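PDB 6E0M: cGAS/DncV-like nucleotidyltransferase in E. coli homolog from Elizabethkingia meningoseptica ATCC 13253 = NBRC 12535, which synthesizes cyclic nucleotide second messengers, probably cyclic dinucleotides, in a CBASS antiphage defence system in response to infection, probably using magnesium. Local coordinates for residues P14-E19 with Q58-D63; S49-T54 with F170-Y175; Q184-Y189 with F231-Y236; K190-I195 with Q238-V243. All blocks are in the same frame, centred on the assembly; numbering follows the deposited sequence.

Contact 1. Residues P14-E19 with Q58-D63. With DPO (diphosphate), chain B.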
# COMPACT_ATOMS: atom_id res chain seq x y z
N PRO A 14 2.00 8.85 11.56
CA PRO A 14 2.83 8.61 10.37
C PRO A 14 4.26 9.04 10.65
O PRO A 14 4.51 10.00 11.37
CB PRO A 14 2.18 9.46 9.28
CG PRO A 14 1.34 10.45 9.99
CD PRO A 14 1.04 9.95 11.38
N VAL A 15 5.21 8.27 10.11
CA VAL A 15 6.63 8.57 10.30
C VAL A 15 7.13 9.23 9.02
O VAL A 15 7.27 10.46 8.95
CB VAL A 15 7.41 7.31 10.69
CG1 VAL A 15 8.87 7.66 10.95
CG2 VAL A 15 6.78 6.68 11.93
N SER A 16 7.39 8.45 7.99
CA SER A 16 7.76 9.02 6.69
C SER A 16 6.52 9.55 5.98
O SER A 16 5.48 8.89 5.94
CB SER A 16 8.40 7.97 5.80
OG SER A 16 9.60 7.47 6.35
N THR A 17 6.63 10.74 5.39
CA THR A 17 5.52 11.29 4.63
C THR A 17 6.03 12.04 3.41
O THR A 17 7.22 12.30 3.26
CB THR A 17 4.66 12.26 5.45
OG1 THR A 17 5.39 13.48 5.64
CG2 THR A 17 4.30 11.65 6.80
N THR A 18 5.10 12.42 2.54
CA THR A 18 5.44 13.18 1.34
C THR A 18 5.94 14.59 1.64
O THR A 18 6.46 15.26 0.73
CB THR A 18 4.23 13.23 0.41
OG1 THR A 18 3.15 13.86 1.09
CG2 THR A 18 3.81 11.83 -0.01
N GLU A 19 5.80 15.07 2.88
CA GLU A 19 6.41 16.35 3.25
C GLU A 19 7.92 16.24 3.45
O GLU A 19 8.61 17.26 3.48
CB GLU A 19 5.77 16.90 4.54
CG GLU A 19 4.38 17.50 4.34
CD GLU A 19 4.32 18.49 3.18
OE1 GLU A 19 5.11 19.46 3.17
OE2 GLU A 19 3.50 18.26 2.27
N GLN A 58 11.11 5.17 9.40
CA GLN A 58 11.86 6.32 8.93
C GLN A 58 12.47 6.03 7.57
O GLN A 58 12.87 4.91 7.29
CB GLN A 58 12.99 6.66 9.91
CG GLN A 58 12.54 6.87 11.34
CD GLN A 58 13.69 7.31 12.24
OE1 GLN A 58 14.79 6.74 12.21
NE2 GLN A 58 13.44 8.35 13.04
N ASN A 59 12.51 7.06 6.73
CA ASN A 59 13.22 6.99 5.45
C ASN A 59 12.71 5.84 4.57
O ASN A 59 13.49 5.18 3.88
CB ASN A 59 14.73 6.87 5.69
CG ASN A 59 15.54 7.40 4.54
OD1 ASN A 59 15.47 8.59 4.22
ND2 ASN A 59 16.34 6.54 3.92
N SER A 60 11.40 5.63 4.57
CA SER A 60 10.84 4.50 3.84
C SER A 60 10.92 4.70 2.33
O SER A 60 10.92 5.83 1.82
CB SER A 60 9.38 4.28 4.24
OG SER A 60 9.30 3.96 5.61
N ASP A 61 10.93 3.58 1.61
CA ASP A 61 10.90 3.62 0.15
C ASP A 61 9.53 4.10 -0.35
O ASP A 61 8.51 3.75 0.23
CB ASP A 61 11.16 2.23 -0.45
CG ASP A 61 12.48 1.59 0.02
OD1 ASP A 61 13.31 2.23 0.71
OD2 ASP A 61 12.68 0.40 -0.32
N VAL A 62 9.52 4.85 -1.46
CA VAL A 62 8.30 5.39 -2.05
C VAL A 62 7.98 4.63 -3.33
O VAL A 62 8.88 4.27 -4.10
CB VAL A 62 8.43 6.90 -2.33
CG1 VAL A 62 9.59 7.21 -3.28
CG2 VAL A 62 7.14 7.45 -2.87
N ASP A 63 6.69 4.39 -3.56
CA ASP A 63 6.20 3.72 -4.77
C ASP A 63 5.76 4.78 -5.78
O ASP A 63 4.71 5.41 -5.61
CB ASP A 63 5.04 2.78 -4.46
CG ASP A 63 5.44 1.57 -3.63
OD1 ASP A 63 6.63 1.23 -3.56
OD2 ASP A 63 4.53 0.94 -3.04
P1 DPO B . -1.66 13.37 9.73
O1 DPO B . -1.18 14.10 10.96
O2 DPO B . -0.54 13.27 8.70
O3 DPO B . -2.85 14.09 9.11
O4 DPO B . -2.09 11.83 10.10
P2 DPO B . -3.52 11.30 10.72
O5 DPO B . -3.15 10.36 11.85
O6 DPO B . -4.35 12.47 11.21
O7 DPO B . -4.19 10.56 9.56
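Two flat peptide units of Gln58-Ser60 receive the hydroxyl of Ser16 differently. Ser16 OG lies over one face of the Gln58-Asn59 peptide, and at the edge of the next peptide, Asn59-Ser60, it sits in the plane. The first approach brings Ser16 OG to 3.0 Å from Asn59 N, but from above the plane, so the angle is too poor for a hydrogen bond. The second is a nearly straight bond, Ser60 N to Ser16 OG at 3.1 Å with an N-H...O angle of 172°. With OG turned beside its own backbone N (chi1 -62°), the Ser16 hydroxyl reaches this turn and also bonds to the carbonyl of Arg57, so one oxygen accepts from one peptide and donates to another.

The neighbouring residue adds a smaller apolar touch. Val15 swings CG1 anti to the backbone N (chi1 -177°), laying this methyl 3.7 Å from Gln58 N and 3.8 Å from Gln58 CG, the two side chains meeting obliquely at the exposed end. Beyond the pair, Ser60 O bonds to Tyr50 OH, and Asn59 OD1 is held by Lys22. On the far flank of the 14-19 loop, Pro14 CG comes within 3.6 Å of diphosphate O2.

Chemically, a single serine hydroxyl ties the loop before helix 21-38 to the turn that leads into strand 62-68. Asp61 follows that turn and Asp63 lies on the strand; both probably bind magnesium, so the two-sided grip on the serine is consistent with a fixed backbone path just ahead of the metal site.

Contact 2. Residues S49-T54 with F170-Y175. With DPO (diphosphate), chain B.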
# COMPACT_ATOMS: atom_id res chain seq x y z
N SER A 49 2.28 3.26 0.63
CA SER A 49 2.16 3.86 1.95
C SER A 49 2.34 5.37 1.94
O SER A 49 1.79 6.05 2.81
CB SER A 49 3.18 3.22 2.89
OG SER A 49 4.49 3.29 2.34
N TYR A 50 3.14 5.92 1.02
CA TYR A 50 3.25 7.38 0.98
C TYR A 50 1.96 8.00 0.48
O TYR A 50 1.59 9.11 0.89
CB TYR A 50 4.42 7.82 0.10
CG TYR A 50 5.76 7.85 0.81
CD1 TYR A 50 6.20 9.00 1.46
CD2 TYR A 50 6.59 6.74 0.82
CE1 TYR A 50 7.43 9.04 2.12
CE2 TYR A 50 7.81 6.77 1.48
CZ TYR A 50 8.24 7.91 2.11
OH TYR A 50 9.46 7.90 2.73
N ARG A 51 1.29 7.34 -0.46
CA ARG A 51 0.03 7.83 -0.99
C ARG A 51 -1.08 7.77 0.06
O ARG A 51 -1.84 8.73 0.25
CB ARG A 51 -0.38 7.02 -2.22
CG ARG A 51 -1.72 7.45 -2.85
CD ARG A 51 -1.63 8.80 -3.53
NE ARG A 51 -2.92 9.28 -3.99
CZ ARG A 51 -3.52 8.93 -5.13
NH1 ARG A 51 -2.96 8.08 -5.99
NH2 ARG A 51 -4.70 9.44 -5.41
N ASN A 52 -1.18 6.65 0.75
CA ASN A 52 -2.21 6.41 1.75
C ASN A 52 -1.84 6.92 3.13
O ASN A 52 -2.67 6.85 4.04
CB ASN A 52 -2.54 4.92 1.77
CG ASN A 52 -2.87 4.39 0.37
OD1 ASN A 52 -3.59 5.03 -0.38
ND2 ASN A 52 -2.34 3.23 0.04
N ASN A 53 -0.62 7.44 3.29
CA ASN A 53 -0.12 8.00 4.55
C ASN A 53 -0.12 6.96 5.67
O ASN A 53 -0.56 7.21 6.79
CB ASN A 53 -0.91 9.24 4.96
CG ASN A 53 -0.14 10.15 5.89
OD1 ASN A 53 1.10 10.19 5.85
ND2 ASN A 53 -0.85 10.90 6.73
N THR A 54 0.43 5.78 5.37
CA THR A 54 0.48 4.71 6.35
C THR A 54 1.90 4.25 6.67
O THR A 54 2.08 3.14 7.17
CB THR A 54 -0.36 3.52 5.87
OG1 THR A 54 0.12 3.09 4.59
CG2 THR A 54 -1.83 3.92 5.72
N PHE A 170 -5.99 -0.77 -8.14
CA PHE A 170 -6.95 0.33 -8.21
C PHE A 170 -6.57 1.37 -7.15
O PHE A 170 -7.28 1.57 -6.15
CB PHE A 170 -8.38 -0.19 -8.03
CG PHE A 170 -8.81 -1.08 -9.15
CD1 PHE A 170 -8.61 -2.44 -9.07
CD2 PHE A 170 -9.34 -0.55 -10.32
CE1 PHE A 170 -8.98 -3.28 -10.11
CE2 PHE A 170 -9.70 -1.38 -11.39
CZ PHE A 170 -9.52 -2.75 -11.27
N PRO A 171 -5.42 2.03 -7.35
CA PRO A 171 -4.89 2.89 -6.29
C PRO A 171 -5.73 4.11 -6.02
O PRO A 171 -5.73 4.59 -4.88
CB PRO A 171 -3.49 3.27 -6.80
CG PRO A 171 -3.58 3.11 -8.32
CD PRO A 171 -4.49 1.89 -8.50
N GLU A 172 -6.45 4.64 -7.02
CA GLU A 172 -7.24 5.84 -6.78
C GLU A 172 -8.41 5.54 -5.86
O GLU A 172 -8.70 6.29 -4.92
CB GLU A 172 -7.71 6.43 -8.11
CG GLU A 172 -6.57 6.89 -9.01
CD GLU A 172 -5.65 7.88 -8.34
OE1 GLU A 172 -6.15 8.79 -7.67
OE2 GLU A 172 -4.40 7.76 -8.50
N GLN A 173 -9.11 4.44 -6.15
CA GLN A 173 -10.27 4.06 -5.35
C GLN A 173 -9.83 3.62 -3.95
O GLN A 173 -10.52 3.88 -2.96
CB GLN A 173 -11.02 2.94 -6.08
CG GLN A 173 -11.60 3.33 -7.44
CD GLN A 173 -10.67 3.10 -8.63
OE1 GLN A 173 -9.44 3.03 -8.49
NE2 GLN A 173 -11.26 2.97 -9.83
N HIS A 174 -8.71 2.92 -3.86
CA HIS A 174 -8.13 2.59 -2.56
C HIS A 174 -7.86 3.86 -1.77
O HIS A 174 -8.25 3.99 -0.60
CB HIS A 174 -6.84 1.80 -2.78
CG HIS A 174 -6.17 1.34 -1.52
ND1 HIS A 174 -6.26 0.05 -1.06
CD2 HIS A 174 -5.36 2.00 -0.66
CE1 HIS A 174 -5.55 -0.07 0.06
NE2 HIS A 174 -5.00 1.10 0.32
N TYR A 175 -7.18 4.82 -2.38
CA TYR A 175 -6.88 6.07 -1.69
C TYR A 175 -8.15 6.78 -1.22
O TYR A 175 -8.25 7.19 -0.05
CB TYR A 175 -6.08 7.02 -2.61
CG TYR A 175 -6.03 8.41 -1.99
CD1 TYR A 175 -5.14 8.70 -0.97
CD2 TYR A 175 -6.93 9.39 -2.37
CE1 TYR A 175 -5.14 9.93 -0.37
CE2 TYR A 175 -6.93 10.61 -1.78
CZ TYR A 175 -6.02 10.89 -0.78
OH TYR A 175 -6.05 12.10 -0.13
P1 DPO B . -1.66 13.37 9.73
O1 DPO B . -1.18 14.10 10.96
O2 DPO B . -0.54 13.27 8.70
O3 DPO B . -2.85 14.09 9.11
O4 DPO B . -2.09 11.83 10.10
P2 DPO B . -3.52 11.30 10.72
O5 DPO B . -3.15 10.36 11.85
O6 DPO B . -4.35 12.47 11.21
O7 DPO B . -4.19 10.56 9.56
O HOH W 1 -3.45 4.29 -3.19
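Arg51 and Glu172 form a two-pronged salt bridge, end-on: Arg51 NH1 reaches OE2 of Glu172 at 2.9 Å and NH2 reaches OE1 at 2.8 Å. Both acceptors lie close to the guanidinium plane and the second bond is nearly straight (173°), yet the carboxylate is turned, its plane 36° from that of the guanidinium, so that OE1 is met on its syn side but well out of plane and OE2 from above. A bend at chi2 of Arg51 (71°) brings the group across, and NH1 has a second acceptor in Leu46 O.

The same guanidinium lies over the Tyr175 ring as an off-centre cation-pi pair, Arg51 CZ standing 4.6 Å from the ring centroid, while Tyr175 CB sits over the guanidinium face. Deeper in, Asn52 meets His174: ND2 of Asn52 is 3.3 Å from CD2 of His174, a packing contact in which the ring is met obliquely; NE2 of His174 is bonded to Glu220. One water donates to Asn52 OD1 and to Pro171 O, each at 2.9 Å, joining the two helices.

Just past the end of helix 48-52, Asn53 ND2 donates to diphosphate O2 at 3.1 Å. With its charge paired and its guanidinium lying obliquely over an aromatic ring, off the centre, Arg51 should be restricted in rotation; the bridge ties helix 48-52, whose residues probably bind GTP, to the start of helix 171-184.

Contact 3. Residues Q184-Y189 with F231-Y236; sequences QTYRLY and FISGNY. With DPO (diphosphate), chain B.
Leu188 carries much of the contact, and its CB and both methyls each meet a different residue. Leu188 CB rests 3.8 Å from CD2 of Phe231. With CG anti to the carbonyl carbon (chi1 -66°), the branch then opens toward the 231-236 loop: Leu188 CD1 comes to 3.3 Å from Ile232 O, and CD2 ends over the face of the Tyr236 ring, a CH-pi contact 4.0 Å from the centroid and 17° off the normal. The far end of that tyrosine is fixed by a bond between its OH and Arg191.

Further contacts continue beyond Leu188. Phe231 receives the CG2 methyl of Thr185, 3.7 Å from its CD1, while the CE2 corner of the same ring approaches Tyr189 CA. At the exposed end, Ser233 CB stands almost exactly above the middle of the Tyr186 ring, 3.5 Å from its centroid and 8° off the normal. The ring edge, at CE2 of Tyr186, faces Phe231 O at 3.6 Å, near the ring plane.

In the second loop Gly234 has positive phi. Thr185 OG1 accepts from Tyr189 N and is also bonded to Lys181 O.

Each segment ends where a helix begins: Arg187 holds the N-cap position of helix 188-205 and reaches diphosphate O6 with NE at 2.8 Å, and Asn235 is the N-cap of helix 236-252, its OD1 capping Gln238 N. Thus a type I' turn (Thr185 to Leu188) and a type II turn (Ile232 to Asn235), each leading into a helix, pack together beside the diphosphate.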
# COMPACT_ATOMS: atom_id res chain seq x y z
N GLN A 184 -14.34 9.50 8.67
CA GLN A 184 -15.56 9.15 9.39
C GLN A 184 -15.32 8.46 10.73
O GLN A 184 -16.30 8.21 11.45
CB GLN A 184 -16.42 8.20 8.54
CG GLN A 184 -17.00 8.81 7.29
CD GLN A 184 -17.55 7.75 6.36
OE1 GLN A 184 -17.08 6.60 6.35
NE2 GLN A 184 -18.52 8.12 5.55
N THR A 185 -14.08 8.12 11.06
CA THR A 185 -13.79 7.34 12.25
C THR A 185 -12.90 8.10 13.22
O THR A 185 -12.09 7.49 13.92
CB THR A 185 -13.15 6.00 11.90
OG1 THR A 185 -12.01 6.19 11.06
CG2 THR A 185 -14.15 5.09 11.20
N TYR A 186 -13.04 9.43 13.29
CA TYR A 186 -12.23 10.25 14.19
C TYR A 186 -10.74 10.09 13.89
O TYR A 186 -9.90 10.22 14.78
CB TYR A 186 -12.51 9.90 15.66
CG TYR A 186 -13.97 9.80 15.99
CD1 TYR A 186 -14.76 10.94 16.07
CD2 TYR A 186 -14.57 8.57 16.22
CE1 TYR A 186 -16.11 10.85 16.38
CE2 TYR A 186 -15.91 8.48 16.53
CZ TYR A 186 -16.67 9.62 16.60
OH TYR A 186 -18.01 9.53 16.90
N ARG A 187 -10.42 9.82 12.62
CA ARG A 187 -9.07 9.62 12.11
C ARG A 187 -8.45 8.33 12.64
O ARG A 187 -7.25 8.07 12.42
CB ARG A 187 -8.18 10.83 12.44
CG ARG A 187 -8.86 12.14 12.05
CD ARG A 187 -7.89 13.23 11.62
NE ARG A 187 -7.05 12.75 10.54
CZ ARG A 187 -7.45 12.65 9.27
NH1 ARG A 187 -8.67 13.02 8.92
NH2 ARG A 187 -6.62 12.16 8.37
N LEU A 188 -9.26 7.46 13.24
CA LEU A 188 -8.70 6.25 13.84
C LEU A 188 -8.50 5.10 12.85
O LEU A 188 -7.70 4.20 13.14
CB LEU A 188 -9.60 5.79 14.99
CG LEU A 188 -9.63 6.77 16.15
CD1 LEU A 188 -10.74 6.41 17.15
CD2 LEU A 188 -8.26 6.78 16.86
N TYR A 189 -9.16 5.10 11.69
CA TYR A 189 -8.96 4.00 10.75
C TYR A 189 -7.47 3.86 10.42
O TYR A 189 -6.86 2.80 10.60
CB TYR A 189 -9.80 4.19 9.49
CG TYR A 189 -9.29 3.34 8.31
CD1 TYR A 189 -9.19 1.96 8.42
CD2 TYR A 189 -8.90 3.92 7.13
CE1 TYR A 189 -8.73 1.19 7.38
CE2 TYR A 189 -8.44 3.16 6.08
CZ TYR A 189 -8.33 1.81 6.21
OH TYR A 189 -7.84 1.07 5.16
N PHE A 231 -14.90 2.30 16.15
CA PHE A 231 -13.83 3.25 16.37
C PHE A 231 -14.31 4.29 17.37
O PHE A 231 -15.28 5.01 17.09
CB PHE A 231 -13.40 3.87 15.05
CG PHE A 231 -12.84 2.86 14.07
CD1 PHE A 231 -13.68 2.10 13.29
CD2 PHE A 231 -11.48 2.67 13.95
CE1 PHE A 231 -13.17 1.17 12.40
CE2 PHE A 231 -10.98 1.74 13.06
CZ PHE A 231 -11.83 0.99 12.29
N ILE A 232 -13.65 4.37 18.52
CA ILE A 232 -14.13 5.13 19.67
C ILE A 232 -13.27 6.37 19.82
O ILE A 232 -12.08 6.27 20.13
CB ILE A 232 -14.06 4.29 20.95
CG1 ILE A 232 -14.78 2.96 20.80
CG2 ILE A 232 -14.63 5.07 22.13
CD1 ILE A 232 -14.42 2.02 21.90
N SER A 233 -13.89 7.53 19.67
CA SER A 233 -13.16 8.78 19.75
C SER A 233 -12.40 8.86 21.07
O SER A 233 -12.96 8.67 22.15
CB SER A 233 -14.12 9.96 19.62
OG SER A 233 -13.44 11.19 19.77
N GLY A 234 -11.10 9.14 20.97
CA GLY A 234 -10.28 9.37 22.14
C GLY A 234 -9.93 8.15 22.95
O GLY A 234 -9.40 8.30 24.05
N ASN A 235 -10.20 6.95 22.45
CA ASN A 235 -9.87 5.73 23.20
C ASN A 235 -9.14 4.76 22.27
O ASN A 235 -9.76 3.89 21.65
CB ASN A 235 -11.10 5.08 23.83
CG ASN A 235 -10.73 4.08 24.89
OD1 ASN A 235 -9.64 3.49 24.85
ND2 ASN A 235 -11.62 3.88 25.86
N TYR A 236 -7.83 4.93 22.20
CA TYR A 236 -7.03 4.10 21.31
C TYR A 236 -6.99 2.66 21.80
O TYR A 236 -7.07 1.72 20.99
CB TYR A 236 -5.62 4.66 21.20
CG TYR A 236 -5.52 5.92 20.38
CD1 TYR A 236 -6.11 7.10 20.80
CD2 TYR A 236 -4.82 5.94 19.18
CE1 TYR A 236 -6.02 8.25 20.06
CE2 TYR A 236 -4.71 7.09 18.43
CZ TYR A 236 -5.32 8.24 18.88
OH TYR A 236 -5.24 9.39 18.15
P1 DPO B . -1.66 13.37 9.73
O1 DPO B . -1.18 14.10 10.96
O2 DPO B . -0.54 13.27 8.70
O3 DPO B . -2.85 14.09 9.11
O4 DPO B . -2.09 11.83 10.10
P2 DPO B . -3.52 11.30 10.72
O5 DPO B . -3.15 10.36 11.85
O6 DPO B . -4.35 12.47 11.21
O7 DPO B . -4.19 10.56 9.56

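Contact 4. Residues K190-I195 with Q238-V243; sequences KRMVRI and QTLRNV. With DPO (diphosphate), chain B.
Helical segments 190-195 and 238-243 cross steeply, with 76° between their directions (signed -76°) and axes 10.6 Å apart at closest; Met192 and Leu240 mark the nearest approach of the backbones. Met192 carries the contact. Bent at chi2 (-68°), it turns its sulfur onto the second helix, where Met192 SD lies 3.7 Å from Leu240 CB. CG and CE of Met192 both touch the CG2 methyl of Thr239, each at 3.8 Å, and Val243 CG2 stands further off from Met192 CG at 4.3 Å. One turn on, Ile195 CG2 packs on Leu240 CD2 at 3.8 Å. All these meetings are apolar, and the hydroxyl of Thr239 is bonded to Ile232 N and Asn235 O.

Arginines on another side of helix 188-205 grip the diphosphate: Arg191 NE and Arg194 NH1 each reach O5 at 2.9 Å, and NH2 of each takes a further oxygen. Helix 188-205 thus contacts the anion on one side and helix 236-252 on another. Val193 points away from segment 238-243 and touches Glu220 and Val223 of helix 216-224, and Leu240 also touches Leu289 of helix 275-289, placing the crossing inside a helical bundle.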
# COMPACT_ATOMS: atom_id res chain seq x y z
N LYS A 190 -6.86 4.94 9.93
CA LYS A 190 -5.46 4.82 9.52
C LYS A 190 -4.53 4.74 10.73
O LYS A 190 -3.45 4.15 10.64
CB LYS A 190 -5.05 5.98 8.61
CG LYS A 190 -5.76 5.92 7.26
CD LYS A 190 -5.24 6.95 6.31
CE LYS A 190 -5.86 6.75 4.93
NZ LYS A 190 -5.36 7.81 3.97
N ARG A 191 -4.93 5.34 11.84
CA ARG A 191 -4.13 5.23 13.05
C ARG A 191 -4.06 3.79 13.53
O ARG A 191 -3.00 3.33 13.97
CB ARG A 191 -4.66 6.17 14.12
CG ARG A 191 -4.32 7.61 13.78
CD ARG A 191 -4.96 8.63 14.70
NE ARG A 191 -4.80 9.97 14.15
CZ ARG A 191 -5.27 11.09 14.69
NH1 ARG A 191 -5.90 11.05 15.84
NH2 ARG A 191 -5.09 12.24 14.07
N MET A 192 -5.17 3.04 13.40
CA MET A 192 -5.15 1.63 13.76
C MET A 192 -4.35 0.81 12.76
O MET A 192 -3.63 -0.11 13.15
CB MET A 192 -6.57 1.06 13.89
CG MET A 192 -7.35 1.72 15.02
SD MET A 192 -6.64 1.25 16.63
CE MET A 192 -6.53 2.87 17.42
N VAL A 193 -4.45 1.14 11.48
CA VAL A 193 -3.59 0.48 10.50
C VAL A 193 -2.13 0.66 10.89
O VAL A 193 -1.34 -0.29 10.86
CB VAL A 193 -3.87 1.02 9.09
CG1 VAL A 193 -2.78 0.60 8.10
CG2 VAL A 193 -5.22 0.52 8.60
N ARG A 194 -1.74 1.89 11.22
CA ARG A 194 -0.34 2.15 11.55
C ARG A 194 0.11 1.37 12.77
O ARG A 194 1.20 0.80 12.78
CB ARG A 194 -0.11 3.66 11.73
CG ARG A 194 -0.24 4.45 10.43
CD ARG A 194 0.07 5.91 10.60
NE ARG A 194 -0.62 6.75 9.62
CZ ARG A 194 -1.54 7.67 9.92
NH1 ARG A 194 -1.93 7.87 11.16
NH2 ARG A 194 -2.10 8.35 8.94
N ILE A 195 -0.73 1.32 13.82
CA ILE A 195 -0.37 0.53 15.00
C ILE A 195 -0.14 -0.93 14.63
O ILE A 195 0.83 -1.56 15.06
CB ILE A 195 -1.46 0.66 16.08
CG1 ILE A 195 -1.47 2.06 16.68
CG2 ILE A 195 -1.26 -0.40 17.16
CD1 ILE A 195 -2.72 2.36 17.49
N GLN A 238 -9.19 0.88 23.61
CA GLN A 238 -10.41 0.11 23.36
C GLN A 238 -10.71 -0.01 21.86
O GLN A 238 -11.24 -1.05 21.42
CB GLN A 238 -11.59 0.74 24.08
CG GLN A 238 -12.86 -0.11 24.06
CD GLN A 238 -12.73 -1.41 24.86
OE1 GLN A 238 -11.86 -1.54 25.72
NE2 GLN A 238 -13.56 -2.38 24.54
N THR A 239 -10.39 1.02 21.07
CA THR A 239 -10.59 0.91 19.63
C THR A 239 -9.76 -0.23 19.06
O THR A 239 -10.26 -1.04 18.28
CB THR A 239 -10.23 2.22 18.92
OG1 THR A 239 -11.15 3.25 19.32
CG2 THR A 239 -10.29 2.05 17.40
N LEU A 240 -8.48 -0.30 19.45
CA LEU A 240 -7.60 -1.36 18.96
C LEU A 240 -8.11 -2.73 19.41
O LEU A 240 -8.09 -3.69 18.62
CB LEU A 240 -6.18 -1.11 19.44
CG LEU A 240 -5.10 -2.09 18.98
CD1 LEU A 240 -4.95 -2.13 17.47
CD2 LEU A 240 -3.78 -1.71 19.64
N ARG A 241 -8.58 -2.83 20.65
CA ARG A 241 -9.20 -4.08 21.09
C ARG A 241 -10.37 -4.44 20.19
O ARG A 241 -10.50 -5.58 19.73
CB ARG A 241 -9.65 -3.97 22.55
CG ARG A 241 -10.06 -5.29 23.17
CD ARG A 241 -10.61 -5.12 24.58
NE ARG A 241 -10.73 -6.40 25.28
CZ ARG A 241 -11.75 -7.24 25.13
NH1 ARG A 241 -12.76 -6.93 24.31
NH2 ARG A 241 -11.77 -8.38 25.82
N ASN A 242 -11.25 -3.46 19.91
CA ASN A 242 -12.41 -3.72 19.06
C ASN A 242 -11.99 -4.19 17.67
O ASN A 242 -12.59 -5.10 17.09
CB ASN A 242 -13.26 -2.47 18.87
CG ASN A 242 -14.03 -2.07 20.12
OD1 ASN A 242 -14.16 -2.82 21.10
ND2 ASN A 242 -14.59 -0.87 20.06
N VAL A 243 -10.97 -3.55 17.10
CA VAL A 243 -10.52 -3.89 15.75
C VAL A 243 -10.02 -5.33 15.71
O VAL A 243 -10.40 -6.12 14.82
CB VAL A 243 -9.44 -2.89 15.29
CG1 VAL A 243 -8.68 -3.41 14.08
CG2 VAL A 243 -10.08 -1.54 14.95
P1 DPO B . -1.66 13.37 9.73
O1 DPO B . -1.18 14.10 10.96
O2 DPO B . -0.54 13.27 8.70
O3 DPO B . -2.85 14.09 9.11
O4 DPO B . -2.09 11.83 10.10
P2 DPO B . -3.52 11.30 10.72
O5 DPO B . -3.15 10.36 11.85
O6 DPO B . -4.35 12.47 11.21
O7 DPO B . -4.19 10.56 9.56

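From the N terminus, contact 1 closes the chain between 19 and 58, bringing the 14-19 loop onto the turn before strand 62-68. Helix 48-52 lies within that interval, so contact 2, which carries it to the start of helix 171-184, crosses contact 1; Tyr50 of contact 2 packs against both segments of contact 1. Both close before contacts 3 and 4 open. Those two close the stretches 190-230 and 196-237, cross each other, and share helix 188-205, tying it to the loop and helix at 231-252. Bonds from Lys190 and Arg194 to the backbone of Asn52 and Asn53 connect the sheet-bearing and helical parts, and the diphosphate touches all four contacts.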